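Local structure of putative transcriptional regulator (TetR/AcrR family) (3KNW) at residues S12-G23 / Y54-L65; L91-V99 / I169-A177. The protein probably binds DNA and regulates transcription as a member of the TetR/AcrR family. All blocks are in the same frame, centred on the assembly; numbering follows the deposited sequence.

Contact 1: residues S12-G23 / Y54-L65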
loop_
_atom_site.group_PDB
_atom_site.type_symbol
_atom_site.label_atom_id
_atom_site.label_comp_id
_atom_site.label_asym_id
_atom_site.label_seq_id
_atom_site.Cartn_x
_atom_site.Cartn_y
_atom_site.Cartn_z
ATOM N N SER A 12 -19.851 -29.814 -5.891
ATOM C CA SER A 12 -19.404 -29.566 -7.289
ATOM C C SER A 12 -19.161 -28.054 -7.405
ATOM O O SER A 12 -17.987 -27.616 -7.377
ATOM C CB SER A 12 -20.395 -30.104 -8.337
ATOM O OG SER A 12 -19.799 -30.156 -9.624
ATOM N N GLU A 13 -20.227 -27.247 -7.473
ATOM C CA GLU A 13 -20.029 -25.808 -7.417
ATOM C C GLU A 13 -19.504 -25.392 -6.026
ATOM O O GLU A 13 -18.652 -24.501 -5.895
ATOM C CB GLU A 13 -21.285 -25.022 -7.829
ATOM C CG GLU A 13 -21.042 -23.474 -7.932
ATOM C CD GLU A 13 -19.850 -23.068 -8.853
ATOM O OE1 GLU A 13 -19.672 -23.676 -9.942
ATOM O OE2 GLU A 13 -19.103 -22.116 -8.487
ATOM N N ALA A 14 -19.979 -26.068 -4.997
ATOM C CA ALA A 14 -19.524 -25.799 -3.646
ATOM C C ALA A 14 -18.084 -26.267 -3.479
ATOM O O ALA A 14 -17.307 -25.646 -2.765
ATOM C CB ALA A 14 -20.482 -26.444 -2.593
ATOM N N LYS A 15 -17.707 -27.335 -4.167
ATOM C CA LYS A 15 -16.302 -27.775 -4.186
ATOM C C LYS A 15 -15.422 -26.721 -4.880
ATOM O O LYS A 15 -14.429 -26.254 -4.330
ATOM C CB LYS A 15 -16.161 -29.123 -4.881
ATOM C CG LYS A 15 -14.800 -29.752 -4.685
ATOM C CD LYS A 15 -14.561 -30.875 -5.690
ATOM C CE LYS A 15 -13.595 -31.945 -5.181
ATOM N NZ LYS A 15 -13.686 -33.178 -6.049
ATOM N N ARG A 16 -15.813 -26.346 -6.085
ATOM C CA ARG A 16 -15.134 -25.283 -6.773
ATOM C C ARG A 16 -14.915 -24.096 -5.817
ATOM O O ARG A 16 -13.808 -23.554 -5.761
ATOM C CB ARG A 16 -15.943 -24.848 -7.978
ATOM C CG ARG A 16 -15.223 -23.931 -8.911
ATOM C CD ARG A 16 -16.107 -23.614 -10.120
ATOM N NE ARG A 16 -15.464 -22.662 -11.020
ATOM C CZ ARG A 16 -15.460 -21.331 -10.858
ATOM N NH1 ARG A 16 -14.832 -20.560 -11.741
ATOM N NH2 ARG A 16 -16.081 -20.767 -9.825
ATOM N N GLN A 17 -15.959 -23.726 -5.054
ATOM C CA GLN A 17 -15.897 -22.574 -4.129
ATOM C C GLN A 17 -14.958 -22.837 -2.997
ATOM O O GLN A 17 -14.233 -21.938 -2.551
ATOM C CB GLN A 17 -17.257 -22.252 -3.490
ATOM C CG GLN A 17 -18.412 -21.874 -4.450
ATOM C CD GLN A 17 -18.078 -20.720 -5.370
ATOM O OE1 GLN A 17 -17.233 -19.865 -5.046
ATOM N NE2 GLN A 17 -18.722 -20.699 -6.540
ATOM N N HIS A 18 -14.987 -24.069 -2.501
ATOM C CA HIS A 18 -14.048 -24.447 -1.449
ATOM C C HIS A 18 -12.616 -24.232 -1.898
ATOM O O HIS A 18 -11.815 -23.658 -1.165
ATOM C CB HIS A 18 -14.206 -25.899 -1.007
ATOM C CG HIS A 18 -13.219 -26.290 0.047
ATOM N ND1 HIS A 18 -13.371 -25.932 1.368
ATOM C CD2 HIS A 18 -12.037 -26.948 -0.036
ATOM C CE1 HIS A 18 -12.334 -26.376 2.059
ATOM N NE2 HIS A 18 -11.508 -26.991 1.229
ATOM N N ILE A 19 -12.315 -24.697 -3.101
ATOM C CA ILE A 19 -10.966 -24.583 -3.635
ATOM C C ILE A 19 -10.545 -23.117 -3.741
ATOM O O ILE A 19 -9.461 -22.756 -3.311
ATOM C CB ILE A 19 -10.826 -25.294 -4.975
ATOM C CG1 ILE A 19 -11.104 -26.806 -4.817
ATOM C CG2 ILE A 19 -9.426 -25.127 -5.531
ATOM C CD1 ILE A 19 -11.306 -27.476 -6.074
ATOM N N LEU A 20 -11.392 -22.280 -4.306
ATOM C CA LEU A 20 -11.100 -20.855 -4.415
ATOM C C LEU A 20 -10.872 -20.267 -3.042
ATOM O O LEU A 20 -9.903 -19.549 -2.840
ATOM C CB LEU A 20 -12.224 -20.112 -5.123
ATOM C CG LEU A 20 -12.216 -20.450 -6.603
ATOM C CD1 LEU A 20 -13.597 -20.241 -7.160
ATOM C CD2 LEU A 20 -11.183 -19.622 -7.377
ATOM N N ASP A 21 -11.745 -20.588 -2.083
ATOM C CA ASP A 21 -11.602 -20.065 -0.729
ATOM C C ASP A 21 -10.340 -20.567 -0.015
ATOM O O ASP A 21 -9.657 -19.771 0.639
ATOM C CB ASP A 21 -12.885 -20.300 0.076
ATOM C CG ASP A 21 -14.086 -19.492 -0.497
ATOM O OD1 ASP A 21 -13.838 -18.415 -1.146
ATOM O OD2 ASP A 21 -15.261 -19.931 -0.310
ATOM N N SER A 22 -10.011 -21.847 -0.155
ATOM C CA SER A 22 -8.676 -22.335 0.214
ATOM C C SER A 22 -7.574 -21.470 -0.410
ATOM O O SER A 22 -6.717 -20.938 0.306
ATOM C CB SER A 22 -8.455 -23.771 -0.251
ATOM O OG SER A 22 -9.306 -24.662 0.431
ATOM N N GLY A 23 -7.597 -21.329 -1.737
ATOM C CA GLY A 23 -6.587 -20.556 -2.427
ATOM C C GLY A 23 -6.480 -19.113 -1.902
ATOM O O GLY A 23 -5.380 -18.601 -1.683
ATOM N N TYR A 54 -11.522 -28.708 -12.380
ATOM C CA TYR A 54 -12.080 -27.372 -12.158
ATOM C C TYR A 54 -11.297 -26.257 -12.829
ATOM O O TYR A 54 -11.879 -25.339 -13.397
ATOM C CB TYR A 54 -12.162 -27.101 -10.650
ATOM C CG TYR A 54 -13.235 -27.945 -10.006
ATOM C CD1 TYR A 54 -12.974 -29.263 -9.598
ATOM C CD2 TYR A 54 -14.531 -27.461 -9.870
ATOM C CE1 TYR A 54 -13.981 -30.059 -9.051
ATOM C CE2 TYR A 54 -15.530 -28.241 -9.322
ATOM C CZ TYR A 54 -15.260 -29.540 -8.909
ATOM O OH TYR A 54 -16.280 -30.300 -8.353
ATOM N N PHE A 55 -9.977 -26.324 -12.749
ATOM C CA PHE A 55 -9.135 -25.268 -13.302
ATOM C C PHE A 55 -8.034 -25.841 -14.136
ATOM O O PHE A 55 -7.334 -26.734 -13.692
ATOM C CB PHE A 55 -8.510 -24.493 -12.179
ATOM C CG PHE A 55 -9.479 -24.033 -11.191
ATOM C CD1 PHE A 55 -10.279 -22.968 -11.466
ATOM C CD2 PHE A 55 -9.593 -24.668 -9.985
ATOM C CE1 PHE A 55 -11.185 -22.512 -10.550
ATOM C CE2 PHE A 55 -10.515 -24.262 -9.070
ATOM C CZ PHE A 55 -11.319 -23.165 -9.351
ATOM N N GLU A 56 -7.819 -25.306 -15.323
ATOM C CA GLU A 56 -6.792 -25.899 -16.185
ATOM C C GLU A 56 -5.326 -25.575 -15.807
ATOM O O GLU A 56 -4.411 -26.268 -16.222
ATOM C CB GLU A 56 -7.095 -25.586 -17.662
ATOM C CG GLU A 56 -7.034 -24.106 -18.069
ATOM C CD GLU A 56 -7.287 -23.923 -19.573
ATOM O OE1 GLU A 56 -8.322 -24.454 -20.058
ATOM O OE2 GLU A 56 -6.454 -23.272 -20.268
ATOM N N SER A 57 -5.089 -24.545 -15.011
ATOM C CA SER A 57 -3.701 -24.165 -14.650
ATOM C C SER A 57 -3.696 -23.260 -13.445
ATOM O O SER A 57 -4.730 -22.706 -13.113
ATOM C CB SER A 57 -3.050 -23.409 -15.789
ATOM O OG SER A 57 -3.756 -22.211 -15.988
ATOM N N LYS A 58 -2.545 -23.123 -12.803
ATOM C CA LYS A 58 -2.397 -22.203 -11.713
ATOM C C LYS A 58 -2.909 -20.810 -12.142
ATOM O O LYS A 58 -3.553 -20.130 -11.380
ATOM C CB LYS A 58 -0.920 -22.108 -11.248
ATOM C CG LYS A 58 -0.706 -21.327 -9.892
ATOM C CD LYS A 58 0.749 -20.888 -9.670
ATOM C CE LYS A 58 0.839 -19.728 -8.653
ATOM N NZ LYS A 58 2.159 -19.022 -8.676
ATOM N N GLU A 59 -2.671 -20.452 -13.392
ATOM C CA GLU A 59 -3.051 -19.160 -13.914
ATOM C C GLU A 59 -4.568 -19.020 -14.107
ATOM O O GLU A 59 -5.132 -18.006 -13.664
ATOM C CB GLU A 59 -2.252 -18.840 -15.182
ATOM C CG GLU A 59 -2.438 -17.442 -15.742
ATOM C CD GLU A 59 -1.905 -16.292 -14.837
ATOM O OE1 GLU A 59 -0.744 -16.385 -14.302
ATOM O OE2 GLU A 59 -2.664 -15.302 -14.705
ATOM N N ALA A 60 -5.236 -20.002 -14.715
ATOM C CA ALA A 60 -6.718 -19.978 -14.794
ATOM C C ALA A 60 -7.351 -19.760 -13.416
ATOM O O ALA A 60 -8.303 -18.999 -13.245
ATOM C CB ALA A 60 -7.271 -21.266 -15.427
ATOM N N PHE A 61 -6.784 -20.437 -12.439
ATOM C CA PHE A 61 -7.293 -20.469 -11.100
ATOM C C PHE A 61 -7.116 -19.103 -10.439
ATOM O O PHE A 61 -8.015 -18.610 -9.757
ATOM C CB PHE A 61 -6.525 -21.542 -10.354
ATOM C CG PHE A 61 -6.686 -21.495 -8.877
ATOM C CD1 PHE A 61 -7.890 -21.835 -8.294
ATOM C CD2 PHE A 61 -5.626 -21.165 -8.064
ATOM C CE1 PHE A 61 -8.030 -21.847 -6.935
ATOM C CE2 PHE A 61 -5.773 -21.150 -6.704
ATOM C CZ PHE A 61 -6.962 -21.490 -6.144
ATOM N N GLY A 62 -5.939 -18.515 -10.632
ATOM C CA GLY A 62 -5.661 -17.141 -10.181
ATOM C C GLY A 62 -6.671 -16.172 -10.784
ATOM O O GLY A 62 -7.262 -15.390 -10.070
ATOM N N CYS A 63 -6.911 -16.258 -12.092
ATOM C CA CYS A 63 -7.927 -15.418 -12.679
ATOM C C CYS A 63 -9.287 -15.675 -12.014
ATOM O O CYS A 63 -10.045 -14.724 -11.751
ATOM C CB CYS A 63 -8.025 -15.585 -14.199
ATOM S SG CYS A 63 -6.590 -15.022 -15.108
ATOM N N GLU A 64 -9.625 -16.928 -11.728
ATOM C CA GLU A 64 -10.972 -17.148 -11.186
ATOM C C GLU A 64 -11.077 -16.686 -9.746
ATOM O O GLU A 64 -12.115 -16.188 -9.311
ATOM C CB GLU A 64 -11.466 -18.577 -11.396
ATOM C CG GLU A 64 -11.843 -18.846 -12.865
ATOM C CD GLU A 64 -12.869 -17.821 -13.455
ATOM O OE1 GLU A 64 -12.720 -17.376 -14.647
ATOM O OE2 GLU A 64 -13.825 -17.459 -12.720
ATOM N N LEU A 65 -9.984 -16.836 -9.029
ATOM C CA LEU A 65 -9.861 -16.363 -7.665
ATOM C C LEU A 65 -10.124 -14.866 -7.583
ATOM O O LEU A 65 -10.878 -14.416 -6.730
ATOM C CB LEU A 65 -8.441 -16.651 -7.196
ATOM C CG LEU A 65 -8.096 -16.604 -5.735
ATOM C CD1 LEU A 65 -9.000 -17.558 -5.001
ATOM C CD2 LEU A 65 -6.623 -16.985 -5.572
#
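Leu-20 is the main bump of helix 13-23, and residues 54-65 supply the hollow it fills. Its CD2 lies 3.9 Å from Phe-61 CE1 and 3.8 Å from Leu-65 CD1, against the backbone of Glu-64, while CG rests against Phe-55 CZ. Beside it, the preceding residue Ile-19 pushes CG2 into the notch between the two phenylalanines, 3.8 Å from Phe-55 CE2 and equally near Phe-61 CE1. The notch is bounded by the two rings as they meet, with Phe-61 CD1 over the centre of one face of Phe-55. Helix 13-23 has a hollow of its own at Gly-23, where no side chain intervenes and the edge of the Phe-61 ring comes to 3.9 Å between CZ and the glycine CA. Phe-51 meets both phenylalanine rings from outside the two segments.

Toward the start of the helix, the Tyr-54 ring reaches back into a groove formed by Ser-12, Lys-15 and Arg-16. Lys-15 crosses its hydroxyl end at about a right angle, with NZ continuing to Ser-50 OG. Tyr-54 OH gives a weak bond to Ser-12 O (3.3 Å), a carbonyl that also accepts from Arg-16 N.

Arg-16 forms the ridge between groove and core. With CG anti to the backbone N (chi1 -169°) and the chain extended to NE, CB packs on Tyr-54 and CG reaches Phe-55 CZ; Phe-55 CE1 lies over one face of the guanidinium, the two planes well tilted. Glu-64 OE2 comes to the guanidinium edge, 3.4 Å from NH1, in a weak, bent salt bridge (140°); Glu-13 pairs with NH2.

The axes of segments 13-23 and 58-65 cross at 90°. Packing of the first helix against the start of the long helix after the predicted helix-turn-helix is as in the TetR-family N-terminal domain, the probable DNA-binding part.

Contact 2: residues L91-V99 / I169-A177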
loop_
_atom_site.group_PDB
_atom_site.type_symbol
_atom_site.label_atom_id
_atom_site.label_comp_id
_atom_site.label_asym_id
_atom_site.label_seq_id
_atom_site.Cartn_x
_atom_site.Cartn_y
_atom_site.Cartn_z
ATOM N N LEU A 91 -21.336 5.568 3.263
ATOM C CA LEU A 91 -19.925 5.665 2.936
ATOM C C LEU A 91 -19.098 5.506 4.213
ATOM O O LEU A 91 -18.028 4.910 4.198
ATOM C CB LEU A 91 -19.622 7.017 2.264
ATOM C CG LEU A 91 -18.155 7.225 1.876
ATOM C CD1 LEU A 91 -17.604 6.051 1.179
ATOM C CD2 LEU A 91 -18.014 8.390 1.016
HETATM N N MSE A 92 -19.607 6.007 5.323
HETATM C CA MSE A 92 -18.893 5.852 6.610
HETATM C C MSE A 92 -19.036 4.431 7.073
HETATM O O MSE A 92 -18.135 3.865 7.620
HETATM C CB MSE A 92 -19.400 6.825 7.667
HETATM C CG MSE A 92 -19.034 8.279 7.402
HETATM SE SE MSE A 92 -17.158 8.610 7.110
HETATM C CE MSE A 92 -16.427 7.786 8.735
ATOM N N ASN A 93 -20.151 3.823 6.773
ATOM C CA ASN A 93 -20.321 2.408 7.029
ATOM C C ASN A 93 -19.273 1.499 6.391
ATOM O O ASN A 93 -18.573 0.763 7.080
ATOM C CB ASN A 93 -21.655 2.004 6.453
ATOM C CG ASN A 93 -22.565 1.572 7.439
ATOM O OD1 ASN A 93 -23.425 2.343 7.897
ATOM N ND2 ASN A 93 -22.447 0.296 7.791
ATOM N N TYR A 94 -19.239 1.530 5.062
ATOM C CA TYR A 94 -18.229 0.848 4.263
ATOM C C TYR A 94 -16.816 1.024 4.809
ATOM O O TYR A 94 -16.111 0.059 5.034
ATOM C CB TYR A 94 -18.231 1.381 2.833
ATOM C CG TYR A 94 -17.055 0.931 2.018
ATOM C CD1 TYR A 94 -16.919 -0.386 1.635
ATOM C CD2 TYR A 94 -16.057 1.832 1.637
ATOM C CE1 TYR A 94 -15.838 -0.793 0.893
ATOM C CE2 TYR A 94 -14.970 1.427 0.896
ATOM C CZ TYR A 94 -14.873 0.100 0.518
ATOM O OH TYR A 94 -13.791 -0.323 -0.228
ATOM N N LEU A 95 -16.425 2.256 5.007
ATOM C CA LEU A 95 -15.105 2.554 5.482
ATOM C C LEU A 95 -14.867 1.967 6.868
ATOM O O LEU A 95 -13.747 1.507 7.202
ATOM C CB LEU A 95 -14.914 4.096 5.545
ATOM C CG LEU A 95 -15.018 4.817 4.200
ATOM C CD1 LEU A 95 -14.774 6.383 4.352
ATOM C CD2 LEU A 95 -14.091 4.199 3.137
ATOM N N GLN A 96 -15.912 2.035 7.698
ATOM C CA GLN A 96 -15.799 1.576 9.059
ATOM C C GLN A 96 -15.561 0.074 9.057
ATOM O O GLN A 96 -14.816 -0.424 9.909
ATOM C CB GLN A 96 -17.002 2.022 9.944
ATOM C CG GLN A 96 -16.533 2.962 11.092
ATOM C CD GLN A 96 -17.497 4.110 11.481
ATOM O OE1 GLN A 96 -18.543 4.335 10.850
ATOM N NE2 GLN A 96 -17.133 4.833 12.553
ATOM N N CYS A 97 -16.173 -0.603 8.073
ATOM C CA CYS A 97 -15.948 -2.004 7.769
ATOM C C CYS A 97 -14.508 -2.274 7.293
ATOM O O CYS A 97 -13.921 -3.295 7.687
ATOM C CB CYS A 97 -16.975 -2.517 6.716
ATOM S SG CYS A 97 -18.346 -3.378 7.429
ATOM N N TRP A 98 -13.971 -1.433 6.420
ATOM C CA TRP A 98 -12.555 -1.487 6.081
ATOM C C TRP A 98 -11.762 -1.667 7.359
ATOM O O TRP A 98 -10.988 -2.582 7.473
ATOM C CB TRP A 98 -12.107 -0.164 5.464
ATOM C CG TRP A 98 -11.715 -0.118 4.061
ATOM C CD1 TRP A 98 -12.513 0.156 3.001
ATOM C CD2 TRP A 98 -10.390 -0.210 3.549
ATOM N NE1 TRP A 98 -11.776 0.185 1.838
ATOM C CE2 TRP A 98 -10.467 -0.033 2.150
ATOM C CE3 TRP A 98 -9.156 -0.455 4.128
ATOM C CZ2 TRP A 98 -9.360 -0.098 1.333
ATOM C CZ3 TRP A 98 -8.076 -0.510 3.331
ATOM C CH2 TRP A 98 -8.175 -0.341 1.938
ATOM N N VAL A 99 -11.990 -0.769 8.313
ATOM C CA VAL A 99 -11.273 -0.712 9.572
ATOM C C VAL A 99 -11.457 -1.940 10.494
ATOM O O VAL A 99 -10.555 -2.217 11.260
ATOM C CB VAL A 99 -11.637 0.631 10.322
ATOM C CG1 VAL A 99 -10.911 0.786 11.664
ATOM C CG2 VAL A 99 -11.303 1.828 9.439
ATOM N N ILE A 169 -9.995 9.656 -0.781
ATOM C CA ILE A 169 -10.409 8.777 0.296
ATOM C C ILE A 169 -9.829 7.366 0.090
ATOM O O ILE A 169 -9.158 6.797 1.008
ATOM C CB ILE A 169 -11.917 8.734 0.421
ATOM C CG1 ILE A 169 -12.431 10.042 0.956
ATOM C CG2 ILE A 169 -12.357 7.622 1.329
ATOM C CD1 ILE A 169 -13.935 10.128 0.874
ATOM N N TYR A 170 -9.989 6.830 -1.115
ATOM C CA TYR A 170 -9.505 5.484 -1.327
ATOM C C TYR A 170 -7.957 5.373 -1.209
ATOM O O TYR A 170 -7.439 4.408 -0.671
ATOM C CB TYR A 170 -10.025 4.909 -2.631
ATOM C CG TYR A 170 -9.723 3.450 -2.787
ATOM C CD1 TYR A 170 -10.542 2.486 -2.244
ATOM C CD2 TYR A 170 -8.638 3.027 -3.506
ATOM C CE1 TYR A 170 -10.280 1.115 -2.421
ATOM C CE2 TYR A 170 -8.376 1.656 -3.678
ATOM C CZ TYR A 170 -9.219 0.722 -3.158
ATOM O OH TYR A 170 -8.942 -0.616 -3.321
ATOM N N GLN A 171 -7.242 6.382 -1.656
ATOM C CA GLN A 171 -5.803 6.359 -1.558
ATOM C C GLN A 171 -5.364 6.416 -0.118
ATOM O O GLN A 171 -4.506 5.668 0.251
ATOM C CB GLN A 171 -5.199 7.520 -2.305
ATOM C CG GLN A 171 -5.145 7.270 -3.793
ATOM C CD GLN A 171 -4.753 8.475 -4.592
ATOM O OE1 GLN A 171 -4.902 8.498 -5.788
ATOM N NE2 GLN A 171 -4.258 9.468 -3.936
HETATM N N MSE A 172 -5.961 7.284 0.688
HETATM C CA MSE A 172 -5.640 7.423 2.112
HETATM C C MSE A 172 -5.940 6.198 2.872
HETATM O O MSE A 172 -5.144 5.808 3.725
HETATM C CB MSE A 172 -6.374 8.594 2.732
HETATM C CG MSE A 172 -6.237 8.739 4.275
HETATM SE SE MSE A 172 -7.270 10.305 4.792
HETATM C CE MSE A 172 -9.004 9.564 4.798
ATOM N N TYR A 173 -7.027 5.490 2.545
ATOM C CA TYR A 173 -7.271 4.227 3.262
ATOM C C TYR A 173 -6.299 3.140 2.921
ATOM O O TYR A 173 -5.833 2.445 3.811
ATOM C CB TYR A 173 -8.708 3.742 3.116
ATOM C CG TYR A 173 -9.604 4.457 4.091
ATOM C CD1 TYR A 173 -9.938 5.812 3.921
ATOM C CD2 TYR A 173 -10.101 3.820 5.208
ATOM C CE1 TYR A 173 -10.787 6.472 4.788
ATOM C CE2 TYR A 173 -10.961 4.513 6.094
ATOM C CZ TYR A 173 -11.265 5.828 5.882
ATOM O OH TYR A 173 -12.087 6.487 6.788
ATOM N N LEU A 174 -5.920 2.977 1.654
ATOM C CA LEU A 174 -4.887 1.998 1.308
ATOM C C LEU A 174 -3.562 2.292 2.007
ATOM O O LEU A 174 -2.885 1.398 2.484
ATOM C CB LEU A 174 -4.633 2.018 -0.153
ATOM C CG LEU A 174 -5.702 1.404 -1.045
ATOM C CD1 LEU A 174 -5.360 1.749 -2.482
ATOM C CD2 LEU A 174 -5.801 -0.057 -0.854
ATOM N N GLY A 175 -3.208 3.557 2.130
ATOM C CA GLY A 175 -1.944 3.863 2.749
ATOM C C GLY A 175 -1.964 3.688 4.275
ATOM O O GLY A 175 -0.949 3.248 4.853
ATOM N N ALA A 176 -3.072 4.113 4.907
ATOM C CA ALA A 176 -3.388 3.755 6.265
ATOM C C ALA A 176 -3.410 2.179 6.480
ATOM O O ALA A 176 -2.884 1.678 7.461
ATOM C CB ALA A 176 -4.769 4.380 6.674
ATOM N N ALA A 177 -4.009 1.408 5.584
ATOM C CA ALA A 177 -3.979 -0.118 5.734
ATOM C C ALA A 177 -2.535 -0.632 5.675
ATOM O O ALA A 177 -2.138 -1.431 6.484
ATOM C CB ALA A 177 -4.788 -0.803 4.697
#
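Tyr-94 OH, at the edge of the Tyr-170 ring, is held by two partners: Trp-98 NE1 donates to it at 2.9 Å in a bent bond (137°), and Tyr-73 OH hydrogen-bonds to it from helix 58-81. The first of these ties down the indole, which is the large knob of helix 91-99. It enters a hole made by Tyr-170, Tyr-173, Leu-174 and Ala-177. Leu-174 CD2 and Ala-177 CB meet the benzo edge, 3.7 Å from CH2 and 3.6 Å from CZ3 of Trp-98 respectively. Over one indole face stands Tyr-173 CB, 4.1 Å from the centroid of the six-membered ring, and the Tyr-173 ring turns its edge to the five-membered ring in a T-shaped pair (planes 63° apart).

The two helices, running nearly parallel, are part of the all-helical C-terminal domain of the TetR fold, and beyond Leu-174 lies Leu-179 of the second subunit.

Leu-95 CG, anti to the carbonyl carbon (chi1 -62°), sends CD2 over the centre of the Tyr-173 ring in a CH-pi contact, 4.2 Å from the centroid. Tyr-173 OH is hydrogen-bonded to Thr-196 OG1 of helix 187-200, and Leu-95 CD1 reaches Ile-169 CG2 at 4.1 Å.

Overall arrangement
The two contacts lie on opposite sides of the chain's centre, about 29 Å apart between centres and about 14 Å between nearest atoms. Helix 58-81, whose start belongs to contact 1, is followed directly by helix 87-100 of contact 2, and a tyrosine further along it also meets contact 2. Contact 1 is partly buried: an apolar middle of phenylalanine, leucine and isoleucine is flanked by a weak salt bridge and a weak tyrosine bond, and the helices cross at right angles. Contact 2 is a buried, nearly parallel pairing in which an indole and tyrosine rings interlock with aliphatic side chains, with polar bonds running within one helix or to residues outside the pair. The second subunit touches only contact 2.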